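Local coordinates for protein UDP-N-acetylglucosamine 2-epimerase (Methanocaldococcus jannaschii, PDB 4NES) that probably catalyses the reversible epimerization at C-2 of UDP-N-acetylglucosamine to UDP-N-acetylmannosamine, working as a homodimer, at residues A[243-248]-A[252-257]. Numbering follows the deposited sequence.
Sequences RTKKRL and NLFDKL. With UD1 (uridine-diphosphate-N-acetylglucosamine), chain B.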
loop_
_atom_site.group_PDB
_atom_site.type_symbol
_atom_site.label_atom_id
_atom_site.label_comp_id
_atom_site.label_asym_id
_atom_site.label_seq_id
_atom_site.Cartn_x
_atom_site.Cartn_y
_atom_site.Cartn_z
ATOM N N ARG A 243 10.204 14.149 18.589
ATOM C CA ARG A 243 10.339 14.731 17.253
ATOM C C ARG A 243 10.275 16.250 17.348
ATOM O O ARG A 243 11.085 16.973 16.759
ATOM C CB ARG A 243 9.207 14.245 16.352
ATOM C CG ARG A 243 9.375 14.622 14.893
ATOM C CD ARG A 243 8.061 14.508 14.133
ATOM N NE ARG A 243 8.289 14.568 12.691
ATOM C CZ ARG A 243 8.356 13.506 11.900
ATOM N NH1 ARG A 243 8.186 12.279 12.389
ATOM N NH2 ARG A 243 8.586 13.671 10.605
ATOM N N THR A 244 9.299 16.736 18.099
ATOM C CA THR A 244 9.051 18.161 18.216
ATOM C C THR A 244 10.173 18.886 18.947
ATOM O O THR A 244 10.544 19.997 18.562
ATOM C CB THR A 244 7.711 18.383 18.903
ATOM O OG1 THR A 244 6.724 17.617 18.201
ATOM C CG2 THR A 244 7.326 19.858 18.909
ATOM N N LYS A 245 10.721 18.262 19.985
ATOM C CA LYS A 245 11.866 18.843 20.680
ATOM C C LYS A 245 13.031 19.019 19.711
ATOM O O LYS A 245 13.684 20.068 19.695
ATOM C CB LYS A 245 12.278 17.957 21.858
ATOM C CG LYS A 245 13.373 18.573 22.722
ATOM C CD LYS A 245 13.599 17.769 23.992
ATOM C CE LYS A 245 14.522 18.513 24.946
ATOM N NZ LYS A 245 14.665 17.811 26.250
ATOM N N LYS A 246 13.265 17.998 18.890
ATOM C CA LYS A 246 14.379 18.000 17.946
ATOM C C LYS A 246 14.185 19.103 16.918
ATOM O O LYS A 246 15.125 19.843 16.600
ATOM C CB LYS A 246 14.501 16.634 17.265
ATOM C CG LYS A 246 15.531 16.589 16.144
ATOM C CD LYS A 246 15.649 15.187 15.572
ATOM C CE LYS A 246 14.410 14.804 14.789
ATOM N NZ LYS A 246 14.565 13.445 14.211
ATOM N N ARG A 247 12.960 19.238 16.418
ATOM C CA ARG A 247 12.653 20.274 15.433
ATOM C C ARG A 247 12.700 21.678 16.028
ATOM O O ARG A 247 13.202 22.601 15.388
ATOM C CB ARG A 247 11.284 20.037 14.794
ATOM C CG ARG A 247 11.189 18.779 13.947
ATOM C CD ARG A 247 12.127 18.838 12.757
ATOM N NE ARG A 247 11.899 17.711 11.861
ATOM C CZ ARG A 247 12.626 17.465 10.778
ATOM N NH1 ARG A 247 13.627 18.274 10.452
ATOM N NH2 ARG A 247 12.346 16.421 10.010
ATOM N N LEU A 248 12.173 21.849 17.239
ATOM C CA LEU A 248 12.210 23.156 17.892
ATOM C C LEU A 248 13.640 23.651 18.064
ATOM O O LEU A 248 13.919 24.839 17.882
ATOM C CB LEU A 248 11.496 23.124 19.243
ATOM C CG LEU A 248 9.970 23.103 19.151
ATOM C CD1 LEU A 248 9.372 22.670 20.478
ATOM C CD2 LEU A 248 9.445 24.476 18.746
ATOM N N ASN A 252 15.645 26.802 16.088
ATOM C CA ASN A 252 15.910 27.812 17.118
ATOM C C ASN A 252 14.654 28.420 17.739
ATOM O O ASN A 252 14.547 29.636 17.880
ATOM C CB ASN A 252 16.834 28.916 16.589
ATOM C CG ASN A 252 18.241 28.809 17.140
ATOM O OD1 ASN A 252 19.116 28.200 16.525
ATOM N ND2 ASN A 252 18.466 29.402 18.309
ATOM N N LEU A 253 13.706 27.564 18.109
ATOM C CA LEU A 253 12.489 28.012 18.774
ATOM C C LEU A 253 12.397 27.471 20.194
ATOM O O LEU A 253 11.612 27.969 21.002
ATOM C CB LEU A 253 11.252 27.572 17.990
ATOM C CG LEU A 253 10.980 28.244 16.647
ATOM C CD1 LEU A 253 9.791 27.572 15.959
ATOM C CD2 LEU A 253 10.716 29.726 16.848
ATOM N N PHE A 254 13.193 26.449 20.496
ATOM C CA PHE A 254 13.112 25.799 21.799
ATOM C C PHE A 254 13.408 26.757 22.941
ATOM O O PHE A 254 12.634 26.846 23.891
ATOM C CB PHE A 254 14.033 24.581 21.887
ATOM C CG PHE A 254 13.789 23.741 23.108
ATOM C CD1 PHE A 254 12.663 22.933 23.191
ATOM C CD2 PHE A 254 14.664 23.776 24.184
ATOM C CE1 PHE A 254 12.421 22.167 24.311
ATOM C CE2 PHE A 254 14.427 23.009 25.312
ATOM C CZ PHE A 254 13.303 22.204 25.375
ATOM N N ASP A 255 14.523 27.476 22.845
ATOM C CA ASP A 255 14.913 28.402 23.902
ATOM C C ASP A 255 13.877 29.504 24.148
ATOM O O ASP A 255 13.725 29.974 25.269
ATOM C CB ASP A 255 16.297 28.992 23.621
ATOM C CG ASP A 255 17.419 28.061 24.032
ATOM O OD1 ASP A 255 17.149 26.860 24.251
ATOM O OD2 ASP A 255 18.574 28.528 24.128
ATOM N N LYS A 256 13.148 29.894 23.109
ATOM C CA LYS A 256 12.067 30.863 23.279
ATOM C C LYS A 256 10.886 30.334 24.101
ATOM O O LYS A 256 10.281 31.084 24.866
ATOM C CB LYS A 256 11.603 31.396 21.925
ATOM C CG LYS A 256 12.556 32.421 21.347
ATOM C CD LYS A 256 12.402 32.552 19.845
ATOM C CE LYS A 256 13.751 32.416 19.155
ATOM N NZ LYS A 256 13.629 32.400 17.671
ATOM N N LEU A 257 10.554 29.051 23.948
ATOM C CA LEU A 257 9.502 28.438 24.760
ATOM C C LEU A 257 9.930 28.352 26.218
ATOM O O LEU A 257 9.190 28.748 27.120
ATOM C CB LEU A 257 9.166 27.029 24.263
ATOM C CG LEU A 257 8.381 26.820 22.971
ATOM C CD1 LEU A 257 8.214 25.332 22.729
ATOM C CD2 LEU A 257 7.024 27.497 23.013
HETATM C "C1'" UD1 B . 4.996 8.342 14.720
HETATM C "C2'" UD1 B . 3.886 8.125 13.738
HETATM C "C3'" UD1 B . 2.750 8.984 14.020
HETATM C "C4'" UD1 B . 2.273 8.884 15.405
HETATM C "C5'" UD1 B . 3.420 9.032 16.372
HETATM C "C6'" UD1 B . 3.027 8.740 17.771
HETATM C "C7'" UD1 B . 4.705 7.412 11.414
HETATM C "C8'" UD1 B . 5.167 7.864 10.061
HETATM N "N2'" UD1 B . 4.363 8.442 12.368
HETATM O "O1'" UD1 B . 5.454 9.642 14.601
HETATM O "O3'" UD1 B . 1.676 8.667 13.115
HETATM O "O4'" UD1 B . 1.295 9.874 15.678
HETATM O "O5'" UD1 B . 4.469 8.122 16.059
HETATM O "O6'" UD1 B . 3.713 9.460 18.726
HETATM O "O7'" UD1 B . 4.630 6.212 11.690
HETATM N N1 UD1 B . 12.018 9.733 18.591
HETATM C C2 UD1 B . 12.677 9.531 19.734
HETATM N N3 UD1 B . 12.387 8.485 20.505
HETATM C C4 UD1 B . 11.443 7.602 20.150
HETATM C C5 UD1 B . 10.737 7.783 18.969
HETATM C C6 UD1 B . 11.044 8.884 18.186
HETATM O O2 UD1 B . 13.542 10.306 20.093
HETATM O O4 UD1 B . 11.164 6.535 20.953
HETATM C C1B UD1 B . 12.314 10.902 17.730
HETATM C C2B UD1 B . 13.431 10.703 16.786
HETATM O "O2'" UD1 B . 14.135 11.911 16.630
HETATM C C3B UD1 B . 12.765 10.357 15.552
HETATM C C4B UD1 B . 11.557 11.217 15.600
HETATM O O4B UD1 B . 11.168 11.269 16.959
HETATM O O3B UD1 B . 13.532 10.563 14.392
HETATM C C5B UD1 B . 10.433 10.681 14.788
HETATM O O5B UD1 B . 10.090 9.344 15.049
HETATM P PA UD1 B . 9.117 8.585 14.106
HETATM O O1A UD1 B . 9.713 8.546 12.733
HETATM O O2A UD1 B . 8.879 7.221 14.666
HETATM O O3A UD1 B . 7.796 9.413 13.979
HETATM P PB UD1 B . 6.883 10.071 15.109
HETATM O O1B UD1 B . 6.979 11.554 14.959
HETATM O O2B UD1 B . 7.201 9.503 16.466
#
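The carbonyl O of Leu248 takes two backbone bonds from the turn and the start of helix 254-259, a nearly straight one from Leu253 N (2.7 Å, 170°) and a more bent one from Phe254 N (3.2 Å), which sits above the carbonyl plane. The first belongs to a Schellman motif that ends helix 242-250 of this GT-B fold, with Asn252, at positive phi, as its C-prime residue. The two branches of Leu248 part: CD2 meets Leu253 CB, and CD1 touches Leu257 CD1 at 3.7 Å. Its CB lies at the ring edge of Phe254, while the extended chain of Lys245 approaches that ring obliquely, CE 3.9 Å from CZ. Leu218 of helix 215-232 covers Leu248 and Leu253. At the other end of the segment, Arg243 has CG anti to the backbone N (chi1 -171°) and runs out straight to NE, bringing NH1 to the diphosphate, with NH2 in a salt bridge to Asp213. With an alanine in place of Arg243, the beta-phosphate oxygen would probably lose this positively charged donor, and Asp213 one of its mates. Arg243 NH1 gives its hydrogen to UD1 O1B at 2.9 Å, and Lys246 NZ reaches the ribose hydroxyl O2' of UD1, also at 2.9 Å.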